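Long-range contacts in tannase (Lactobacillus plantarum, PDB 3WA7), which catalyses the hydrolysis of galloyl ester bonds in tannins, probably releasing gallic acid, as an enzyme of the alpha/beta-hydrolase fold: residues A[100-106]-A[461-465]; A[59-63]-A[464-469]; A[68-73]-A[156-161]; A[412-416]-A[455-460]. All blocks are in the same frame, centred on the assembly; numbering follows the deposited sequence.

Overall arrangement
From the N terminus, the turn 59-63 opens interaction 2, strand 69-72 opens interaction 3 and the end of helix 95-103 opens interaction 1. Strand 157-160 then closes interaction 3, whose loop therefore crosses that of interaction 1. Much later, strand 410-414 opens interaction 4, which helix 457-468 closes with its first turn. The same helix goes on to close interaction 1 at 461-465 and interaction 2 at 464-469, so interaction 4 lies wholly within both of those loops, and interaction 3 within that of interaction 2. Interactions 3 and 4 follow in series on one sheet. One C-terminal helix thus joins a sheet strand, a helix end and a surface turn.

Interaction 1. Residues A[100-106]-A[461-465]; sequences QALKRGY and FSWID
Arg104 and Asp465 form a side-on salt bridge in which two nitrogens grip one oxygen: NE of Arg104 lies 2.8 Å from OD2 of Asp465, and NH2 of Arg104 lies 3.0 Å from the same atom. OD2 sits close to the guanidinium plane, and NE meets it on the syn side. The other carboxylate oxygen takes a hydroxyl: OH of Tyr106 lies 2.8 Å from OD1 of Asp465 and approaches from above the carboxylate plane. Each oxygen has a further partner, OD1 in the hydroxyl of Tyr62 and OD2 in the amide of Asn60. The arginine reaches across because its CG stands trans to the backbone N (chi1 -166°) and the chain bends at the next bond, which lays the guanidinium with one face over CB of Phe461. An alanine here would remove both N-H donors and would probably leave OD2 without its counter-charge and take away the flat cover that the guanidinium gives CB of Phe461.

Next to the polar groups, Tyr106 points its edge into the face of Phe461, a T-shaped pair with centroids 5.1 Å apart and planes at 78°. CZ of Tyr106 also packs on CG2 of Ile464 at 3.6 Å. Phe461 pushes its far end onto helix 95-103, CZ lying 4.0 Å from CB of Ala101 and CE1 3.5 Å from O of Gln100. That helix stops in a Schellman motif at Gly105, which turns the chain so that Tyr106 faces helix 457-468. The chemistry implies a layered join: aromatic and aliphatic groups bordered by an aspartate whose negative charge is probably stabilised by the arginine and several neutral donors.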
# COMPACT_ATOMS: atom_id res chain seq x y z
N GLN A 100 10.40 12.26 -11.84
CA GLN A 100 9.30 12.57 -12.74
C GLN A 100 8.28 13.51 -12.11
O GLN A 100 7.68 14.35 -12.78
CB GLN A 100 8.61 11.28 -13.19
CG GLN A 100 9.47 10.39 -14.08
CD GLN A 100 9.93 11.10 -15.34
OE1 GLN A 100 9.14 11.76 -16.02
NE2 GLN A 100 11.21 10.96 -15.66
N ALA A 101 8.09 13.37 -10.80
CA ALA A 101 7.14 14.21 -10.07
C ALA A 101 7.60 15.66 -10.08
O ALA A 101 6.81 16.58 -10.27
CB ALA A 101 6.99 13.71 -8.64
N LEU A 102 8.90 15.87 -9.87
CA LEU A 102 9.46 17.22 -9.87
C LEU A 102 9.31 17.84 -11.25
O LEU A 102 8.97 19.02 -11.38
CB LEU A 102 10.94 17.16 -9.48
CG LEU A 102 11.18 16.80 -8.01
CD1 LEU A 102 12.66 16.52 -7.77
CD2 LEU A 102 10.68 17.94 -7.12
N LYS A 103 9.55 17.03 -12.27
CA LYS A 103 9.43 17.47 -13.66
C LYS A 103 7.98 17.86 -13.95
O LYS A 103 7.71 18.77 -14.75
CB LYS A 103 9.87 16.34 -14.59
CG LYS A 103 9.84 16.68 -16.08
CD LYS A 103 10.41 15.53 -16.90
CE LYS A 103 10.41 15.86 -18.39
NZ LYS A 103 9.04 16.07 -18.91
N ARG A 104 7.05 17.18 -13.29
CA ARG A 104 5.62 17.42 -13.46
C ARG A 104 5.12 18.63 -12.65
O ARG A 104 3.97 19.03 -12.78
CB ARG A 104 4.84 16.17 -13.03
CG ARG A 104 3.38 16.16 -13.47
CD ARG A 104 3.26 15.75 -14.93
NE ARG A 104 1.87 15.46 -15.29
CZ ARG A 104 1.51 14.62 -16.25
NH1 ARG A 104 2.43 13.98 -16.96
NH2 ARG A 104 0.22 14.40 -16.50
N GLY A 105 5.99 19.19 -11.82
CA GLY A 105 5.62 20.35 -11.03
C GLY A 105 5.13 20.06 -9.62
O GLY A 105 4.61 20.95 -8.94
N TYR A 106 5.30 18.82 -9.16
CA TYR A 106 4.86 18.46 -7.82
C TYR A 106 5.95 18.71 -6.79
O TYR A 106 7.14 18.55 -7.08
CB TYR A 106 4.50 16.98 -7.73
CG TYR A 106 3.48 16.48 -8.72
CD1 TYR A 106 3.38 15.12 -9.00
CD2 TYR A 106 2.61 17.35 -9.38
CE1 TYR A 106 2.45 14.63 -9.91
CE2 TYR A 106 1.68 16.88 -10.29
CZ TYR A 106 1.60 15.52 -10.55
OH TYR A 106 0.69 15.03 -11.47
N PHE A 461 0.08 10.50 -12.91
CA PHE A 461 0.19 11.95 -12.94
C PHE A 461 -1.00 12.59 -13.68
O PHE A 461 -1.40 13.72 -13.37
CB PHE A 461 1.51 12.37 -13.60
CG PHE A 461 2.74 12.02 -12.78
CD1 PHE A 461 4.01 12.26 -13.29
CD2 PHE A 461 2.62 11.45 -11.51
CE1 PHE A 461 5.16 11.93 -12.55
CE2 PHE A 461 3.76 11.12 -10.77
CZ PHE A 461 5.03 11.36 -11.29
N SER A 462 -1.56 11.87 -14.64
CA SER A 462 -2.72 12.38 -15.38
C SER A 462 -3.90 12.45 -14.41
O SER A 462 -4.69 13.39 -14.44
CB SER A 462 -3.06 11.46 -16.55
OG SER A 462 -4.23 11.90 -17.22
N TRP A 463 -4.01 11.43 -13.56
CA TRP A 463 -5.08 11.37 -12.56
C TRP A 463 -4.90 12.51 -11.57
O TRP A 463 -5.85 13.21 -11.23
CB TRP A 463 -5.04 10.02 -11.83
CG TRP A 463 -6.00 9.89 -10.68
CD1 TRP A 463 -7.36 9.75 -10.75
CD2 TRP A 463 -5.67 9.86 -9.28
NE1 TRP A 463 -7.89 9.63 -9.49
CE2 TRP A 463 -6.88 9.70 -8.57
CE3 TRP A 463 -4.47 9.96 -8.57
CZ2 TRP A 463 -6.92 9.63 -7.17
CZ3 TRP A 463 -4.51 9.89 -7.18
CH2 TRP A 463 -5.73 9.72 -6.49
N ILE A 464 -3.67 12.71 -11.09
CA ILE A 464 -3.40 13.78 -10.14
C ILE A 464 -3.74 15.15 -10.74
O ILE A 464 -4.44 15.95 -10.11
CB ILE A 464 -1.92 13.76 -9.69
CG1 ILE A 464 -1.66 12.52 -8.83
CG2 ILE A 464 -1.60 15.03 -8.90
CD1 ILE A 464 -0.24 12.39 -8.32
N ASP A 465 -3.26 15.41 -11.95
CA ASP A 465 -3.54 16.69 -12.59
C ASP A 465 -5.04 16.89 -12.82
O ASP A 465 -5.54 18.01 -12.75
CB ASP A 465 -2.80 16.80 -13.93
CG ASP A 465 -1.29 16.88 -13.75
OD1 ASP A 465 -0.84 17.10 -12.61
OD2 ASP A 465 -0.56 16.73 -14.75

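Interaction 2. Residues A[59-63]-A[464-469]; sequences VNGYQ and IDGLCQ
Tyr62 and Gln469 stack where a type I' beta turn, Val59 to Tyr62, meets the C-terminal end of helix 457-468 in this alpha/beta-hydrolase fold. Followed outward from CB, the tyrosine lays one face of its ring against the glutamine amide, the two planes only 13° apart. NE2 of Gln469 stands 3.4 Å above the ring plane, over its centre, so CG and both CD atoms face that nitrogen. CE2 of Tyr62 lies 3.5 Å from CG of Gln469, and CZ 3.4 Å from its CD. At the ring edge CB of Cys468 packs near the plane. The tip delivers the hydroxyl to Asp465, OH to OD1 2.6 Å, meeting the carboxylate from above its plane. A leucine in place of Tyr62 would probably strip the amide of its flat platform and cost OD1 a donor.

The turn adds two more bonds. Asn60 sends ND2 to OD2 of Asp465 at 3.1 Å. Gly61 has a positive phi, and a side chain there would clash with the glutamine. The amide that covers the ring is itself fixed in rotation, as NE2 of Gln469 donates to a lone pair of Asn60 O at 2.8 Å.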
# COMPACT_ATOMS: atom_id res chain seq x y z
N VAL A 59 5.16 25.49 -13.30
CA VAL A 59 5.54 24.24 -13.94
C VAL A 59 4.26 23.45 -14.19
O VAL A 59 3.51 23.17 -13.26
CB VAL A 59 6.45 23.37 -13.05
CG1 VAL A 59 6.82 22.09 -13.79
CG2 VAL A 59 7.70 24.14 -12.65
N ASN A 60 4.01 23.11 -15.45
CA ASN A 60 2.82 22.33 -15.80
C ASN A 60 1.54 22.96 -15.24
O ASN A 60 0.61 22.26 -14.83
CB ASN A 60 3.00 20.90 -15.28
CG ASN A 60 1.90 19.96 -15.73
OD1 ASN A 60 1.54 19.92 -16.91
ND2 ASN A 60 1.36 19.17 -14.79
N GLY A 61 1.50 24.29 -15.22
CA GLY A 61 0.32 24.99 -14.73
C GLY A 61 0.26 25.18 -13.22
O GLY A 61 -0.66 25.83 -12.72
N TYR A 62 1.23 24.64 -12.50
CA TYR A 62 1.26 24.78 -11.05
C TYR A 62 2.25 25.85 -10.60
O TYR A 62 3.21 26.16 -11.31
CB TYR A 62 1.67 23.47 -10.38
CG TYR A 62 0.74 22.30 -10.60
CD1 TYR A 62 1.13 21.22 -11.39
CD2 TYR A 62 -0.51 22.25 -9.98
CE1 TYR A 62 0.30 20.10 -11.55
CE2 TYR A 62 -1.34 21.14 -10.13
CZ TYR A 62 -0.93 20.07 -10.91
OH TYR A 62 -1.74 18.96 -11.04
N GLN A 63 2.01 26.40 -9.42
CA GLN A 63 2.88 27.41 -8.83
C GLN A 63 3.18 26.98 -7.41
O GLN A 63 2.62 25.99 -6.93
CB GLN A 63 2.21 28.78 -8.83
CG GLN A 63 2.09 29.41 -10.21
CD GLN A 63 1.58 30.84 -10.15
OE1 GLN A 63 0.46 31.09 -9.70
NE2 GLN A 63 2.40 31.78 -10.59
N ILE A 464 -3.67 12.71 -11.09
CA ILE A 464 -3.40 13.78 -10.14
C ILE A 464 -3.74 15.15 -10.74
O ILE A 464 -4.44 15.95 -10.11
CB ILE A 464 -1.92 13.76 -9.69
CG1 ILE A 464 -1.66 12.52 -8.83
CG2 ILE A 464 -1.60 15.03 -8.90
CD1 ILE A 464 -0.24 12.39 -8.32
N ASP A 465 -3.26 15.41 -11.95
CA ASP A 465 -3.54 16.69 -12.59
C ASP A 465 -5.04 16.89 -12.82
O ASP A 465 -5.54 18.01 -12.75
CB ASP A 465 -2.80 16.80 -13.93
CG ASP A 465 -1.29 16.88 -13.75
OD1 ASP A 465 -0.84 17.10 -12.61
OD2 ASP A 465 -0.56 16.73 -14.75
N GLY A 466 -5.74 15.79 -13.09
CA GLY A 466 -7.18 15.88 -13.29
C GLY A 466 -7.87 16.36 -12.03
O GLY A 466 -8.80 17.16 -12.09
N LEU A 467 -7.42 15.86 -10.89
CA LEU A 467 -7.99 16.23 -9.59
C LEU A 467 -7.67 17.66 -9.18
O LEU A 467 -8.51 18.37 -8.64
CB LEU A 467 -7.48 15.29 -8.49
CG LEU A 467 -7.84 13.81 -8.48
CD1 LEU A 467 -7.07 13.11 -7.37
CD2 LEU A 467 -9.34 13.64 -8.28
N CYS A 468 -6.43 18.07 -9.45
CA CYS A 468 -5.98 19.39 -9.05
C CYS A 468 -6.21 20.53 -10.04
O CYS A 468 -6.47 21.66 -9.64
CB CYS A 468 -4.49 19.32 -8.69
SG CYS A 468 -4.13 18.13 -7.37
N GLN A 469 -6.13 20.23 -11.34
CA GLN A 469 -6.32 21.26 -12.36
C GLN A 469 -7.57 21.08 -13.22
O GLN A 469 -8.52 21.85 -13.11
CB GLN A 469 -5.10 21.31 -13.28
CG GLN A 469 -3.78 21.43 -12.58
CD GLN A 469 -2.62 21.48 -13.55
OE1 GLN A 469 -2.47 20.60 -14.40
NE2 GLN A 469 -1.78 22.50 -13.42

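Interaction 3. Residues A[68-73]-A[156-161]; sequences PILMPN and RIITNG
The flat carboxamide of Asn73 borders Gly161, with ND2 3.8 Å from CA, and the amide is shared out among several partners. ND2 donates to a water, which in turn donates to O of Met71 and O of Asn160, so that one solvent molecule stitches the strand ends together. Beyond the pair, ND2 also reaches O of Gly165 and OD1 takes the backbone N-H of Val75. CG lies between the backbone N and the carbonyl carbon (chi1 73°), which brings ND2 beside the end of strand 157-160. The amide of Asn160 reaches out of the pair, OD1 to the hydroxyl of Ser201 on the neighbouring strand 199-203 and ND2 to Asp454.

Behind these groups, strands 69-72 and 157-160 run parallel as neighbours at the heart of the alpha/beta-hydrolase sheet. Their backbone bonds alternate in direction from Ile69 N to Arg156 O at one end to Asn73 N to Asn160 O at the other. Met71 N to Ile158 O is short at 2.8 Å, whereas Asn160 N to Met71 O stretches to 3.2 Å.

Ile69, Ile157, Met71 and Thr159 share one face. Met71 is a selenomethionine introduced by labelling, and its SE lies across CG2 of Ile157 at 3.6 Å, under helix 131-145. On the other face Leu70 and Ile158 pack beside Pro72 and Asn160, and Ile158 meets Ile464 of helix 457-468. Gly161 begins what is probably the nucleophile elbow, with Ser163 as its likely nucleophile, and a side chain on this glycine would collide with ND2 of Asn73.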
# COMPACT_ATOMS: atom_id res chain seq x y z
N PRO A 68 0.75 20.29 -6.04
CA PRO A 68 0.35 19.16 -5.19
C PRO A 68 1.58 18.74 -4.41
O PRO A 68 2.71 18.93 -4.87
CB PRO A 68 -0.05 18.09 -6.21
CG PRO A 68 -0.47 18.87 -7.41
CD PRO A 68 0.55 19.97 -7.46
N ILE A 69 1.38 18.16 -3.23
CA ILE A 69 2.50 17.69 -2.43
C ILE A 69 2.41 16.17 -2.39
O ILE A 69 1.57 15.60 -1.68
CB ILE A 69 2.47 18.26 -1.00
CG1 ILE A 69 2.60 19.78 -1.05
CG2 ILE A 69 3.62 17.67 -0.18
CD1 ILE A 69 2.56 20.45 0.32
N LEU A 70 3.25 15.51 -3.17
CA LEU A 70 3.28 14.05 -3.22
C LEU A 70 4.09 13.56 -2.03
O LEU A 70 5.19 14.05 -1.79
CB LEU A 70 3.94 13.58 -4.51
CG LEU A 70 3.93 12.07 -4.79
CD1 LEU A 70 2.51 11.64 -5.16
CD2 LEU A 70 4.89 11.75 -5.93
N MSE A 71 3.53 12.61 -1.29
CA MSE A 71 4.23 12.06 -0.13
C MSE A 71 4.35 10.55 -0.27
O MSE A 71 3.52 9.80 0.25
CB MSE A 71 3.49 12.44 1.17
CG MSE A 71 3.53 13.94 1.43
SE MSE A 71 2.90 14.45 3.20
CE MSE A 71 4.47 13.97 4.23
N PRO A 72 5.38 10.10 -0.99
CA PRO A 72 5.64 8.68 -1.21
C PRO A 72 6.39 8.08 -0.04
O PRO A 72 7.08 8.79 0.69
CB PRO A 72 6.48 8.69 -2.47
CG PRO A 72 7.36 9.90 -2.24
CD PRO A 72 6.39 10.93 -1.68
N ASN A 73 6.25 6.78 0.16
CA ASN A 73 6.99 6.12 1.23
C ASN A 73 7.69 4.90 0.64
O ASN A 73 7.28 4.37 -0.40
CB ASN A 73 6.06 5.73 2.38
CG ASN A 73 5.17 4.55 2.06
OD1 ASN A 73 5.64 3.42 1.92
ND2 ASN A 73 3.87 4.81 1.92
N ARG A 156 -3.43 19.74 -0.76
CA ARG A 156 -3.33 18.82 -1.89
C ARG A 156 -2.24 17.77 -1.65
O ARG A 156 -1.42 17.50 -2.53
CB ARG A 156 -3.04 19.60 -3.17
CG ARG A 156 -4.14 20.57 -3.55
CD ARG A 156 -5.42 19.83 -3.95
NE ARG A 156 -6.46 20.77 -4.38
CZ ARG A 156 -7.34 21.35 -3.56
NH1 ARG A 156 -7.33 21.08 -2.26
NH2 ARG A 156 -8.21 22.22 -4.05
N ILE A 157 -2.25 17.19 -0.45
CA ILE A 157 -1.28 16.15 -0.11
C ILE A 157 -1.80 14.84 -0.68
O ILE A 157 -2.95 14.48 -0.47
CB ILE A 157 -1.13 16.00 1.43
CG1 ILE A 157 -0.43 17.24 2.00
CG2 ILE A 157 -0.34 14.74 1.75
CD1 ILE A 157 -0.30 17.23 3.52
N ILE A 158 -0.94 14.16 -1.43
CA ILE A 158 -1.31 12.89 -2.05
C ILE A 158 -0.27 11.86 -1.67
O ILE A 158 0.90 11.99 -2.05
CB ILE A 158 -1.37 13.03 -3.58
CG1 ILE A 158 -2.35 14.14 -3.96
CG2 ILE A 158 -1.80 11.70 -4.22
CD1 ILE A 158 -2.38 14.46 -5.43
N THR A 159 -0.68 10.85 -0.92
CA THR A 159 0.25 9.81 -0.52
C THR A 159 0.39 8.75 -1.60
O THR A 159 -0.49 8.58 -2.44
CB THR A 159 -0.19 9.13 0.79
OG1 THR A 159 -1.57 8.75 0.70
CG2 THR A 159 0.02 10.05 1.98
N ASN A 160 1.53 8.06 -1.59
CA ASN A 160 1.77 7.00 -2.55
C ASN A 160 2.66 5.96 -1.90
O ASN A 160 3.52 6.28 -1.08
CB ASN A 160 2.45 7.54 -3.81
CG ASN A 160 2.57 6.48 -4.89
OD1 ASN A 160 1.61 5.75 -5.17
ND2 ASN A 160 3.74 6.38 -5.50
N GLY A 161 2.44 4.70 -2.25
CA GLY A 161 3.25 3.64 -1.69
C GLY A 161 2.90 2.34 -2.37
O GLY A 161 1.86 2.23 -3.03
O HOH W 1 2.84 7.50 1.82
O HOH W 2 5.97 5.25 -2.92

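Interaction 4. Residues A[412-416]-A[455-460]; sequences RIRHG and YDLGDL
Arg412 and Leu460 bring strand 410-414 and the first turn of helix 457-468 to within 8.1 Å between CA atoms, while Arg414 and Asp456 stand a little farther apart at 9.7 Å. Across that gap Arg412 reaches with a chain extended from CG to NE, and its guanidinium takes the carboxylate of Asp456 end-on. NH2 of Arg412 lies 2.8 Å from OD2 of Asp456 and NH1 of Arg412 3.2 Å from that same OD2, which is close to the guanidinium plane but is met from above the carboxylate plane. One face of this guanidinium is covered by CA of Leu460. Over the opposite face lies the guanidinium of Arg414, the CZ of Arg414 3.5 Å above the plane and offset toward the rim.

The two guanidinium groups share the carboxylate of Asp456, the centre of a salt-bridge network. Asp456 has a long, charge-only pairing with Arg414 and a water link to it: the water accepts from NE of Arg414 and donates to OD2 of Asp456 at 2.6 Å. Asp442 makes a salt bridge with Arg414, and NH1 of Arg414 is held by O of Ile413. OD1 of Asp456 accepts from the hydroxyl of Tyr203, and OH of Tyr455 abuts CB of Arg414 at 3.4 Å.

In the alpha/beta-hydrolase sheet, strand 410-414 leads into His415, whose NE2 bonds O of Asp419, a member of the probable Ser163-His451-Asp419 triad. The strand is flanked by strands 199-203 and 440-444. Helix 425-436 packs on Ile413, whereas helix 457-468 lies across Arg412 and sends Leu460 onto Ser201 and Tyr203 of strand 199-203.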
# COMPACT_ATOMS: atom_id res chain seq x y z
N ARG A 412 -6.89 6.19 -5.90
CA ARG A 412 -6.41 5.51 -7.09
C ARG A 412 -5.72 4.24 -6.60
O ARG A 412 -4.70 4.30 -5.90
CB ARG A 412 -5.42 6.36 -7.89
CG ARG A 412 -4.98 5.68 -9.19
CD ARG A 412 -4.15 6.61 -10.07
NE ARG A 412 -3.89 6.06 -11.40
CZ ARG A 412 -2.94 5.17 -11.68
NH1 ARG A 412 -2.14 4.71 -10.73
NH2 ARG A 412 -2.79 4.74 -12.93
N ILE A 413 -6.28 3.10 -6.96
CA ILE A 413 -5.75 1.82 -6.53
C ILE A 413 -5.39 0.92 -7.70
O ILE A 413 -6.13 0.83 -8.68
CB ILE A 413 -6.78 1.07 -5.66
CG1 ILE A 413 -7.21 1.96 -4.48
CG2 ILE A 413 -6.21 -0.25 -5.18
CD1 ILE A 413 -8.33 1.38 -3.66
N ARG A 414 -4.24 0.26 -7.59
CA ARG A 414 -3.77 -0.65 -8.62
C ARG A 414 -3.21 -1.92 -7.98
O ARG A 414 -2.59 -1.87 -6.91
CB ARG A 414 -2.66 -0.00 -9.47
CG ARG A 414 -3.13 1.12 -10.39
CD ARG A 414 -3.99 0.58 -11.53
NE ARG A 414 -4.41 1.61 -12.47
CZ ARG A 414 -5.38 2.50 -12.24
NH1 ARG A 414 -6.05 2.50 -11.10
NH2 ARG A 414 -5.69 3.39 -13.18
N HIS A 415 -3.46 -3.06 -8.61
CA HIS A 415 -2.95 -4.35 -8.15
C HIS A 415 -2.75 -5.17 -9.41
O HIS A 415 -3.69 -5.41 -10.16
CB HIS A 415 -3.95 -5.07 -7.23
CG HIS A 415 -3.43 -6.36 -6.67
ND1 HIS A 415 -2.88 -6.47 -5.41
CD2 HIS A 415 -3.33 -7.59 -7.23
CE1 HIS A 415 -2.47 -7.71 -5.22
NE2 HIS A 415 -2.73 -8.41 -6.31
N GLY A 416 -1.51 -5.59 -9.66
CA GLY A 416 -1.21 -6.36 -10.86
C GLY A 416 -1.96 -7.67 -11.00
O GLY A 416 -2.16 -8.39 -10.02
N TYR A 455 4.64 1.84 -11.90
CA TYR A 455 4.94 1.42 -13.27
C TYR A 455 4.09 2.11 -14.33
O TYR A 455 4.24 1.85 -15.52
CB TYR A 455 4.77 -0.10 -13.38
CG TYR A 455 3.49 -0.59 -12.74
CD1 TYR A 455 2.25 -0.32 -13.31
CD2 TYR A 455 3.52 -1.28 -11.52
CE1 TYR A 455 1.07 -0.71 -12.69
CE2 TYR A 455 2.34 -1.68 -10.90
CZ TYR A 455 1.12 -1.39 -11.49
OH TYR A 455 -0.05 -1.76 -10.86
N ASP A 456 3.21 3.00 -13.89
CA ASP A 456 2.29 3.72 -14.78
C ASP A 456 2.25 5.20 -14.45
O ASP A 456 1.17 5.79 -14.37
CB ASP A 456 0.89 3.13 -14.61
CG ASP A 456 0.43 3.17 -13.17
OD1 ASP A 456 1.24 3.58 -12.31
OD2 ASP A 456 -0.72 2.79 -12.88
N LEU A 457 3.41 5.82 -14.27
CA LEU A 457 3.46 7.23 -13.90
C LEU A 457 2.69 8.18 -14.82
O LEU A 457 2.14 9.18 -14.36
CB LEU A 457 4.92 7.68 -13.77
CG LEU A 457 5.72 6.89 -12.73
CD1 LEU A 457 7.10 7.51 -12.56
CD2 LEU A 457 4.97 6.86 -11.40
N GLY A 458 2.64 7.87 -16.12
CA GLY A 458 1.91 8.72 -17.04
C GLY A 458 0.45 8.82 -16.66
O GLY A 458 -0.14 9.91 -16.66
N ASP A 459 -0.15 7.68 -16.31
CA ASP A 459 -1.55 7.65 -15.92
C ASP A 459 -1.74 8.20 -14.50
O ASP A 459 -2.71 8.89 -14.22
CB ASP A 459 -2.10 6.22 -15.98
CG ASP A 459 -2.21 5.70 -17.40
OD1 ASP A 459 -2.59 4.52 -17.57
OD2 ASP A 459 -1.93 6.46 -18.35
N LEU A 460 -0.80 7.88 -13.60
CA LEU A 460 -0.90 8.38 -12.23
C LEU A 460 -0.88 9.90 -12.20
O LEU A 460 -1.71 10.52 -11.55
CB LEU A 460 0.26 7.84 -11.37
CG LEU A 460 0.37 8.43 -9.96
CD1 LEU A 460 -0.89 8.12 -9.16
CD2 LEU A 460 1.60 7.87 -9.26
O HOH W 3 -2.17 1.17 -14.39
O HOH W 4 -4.10 2.55 -15.78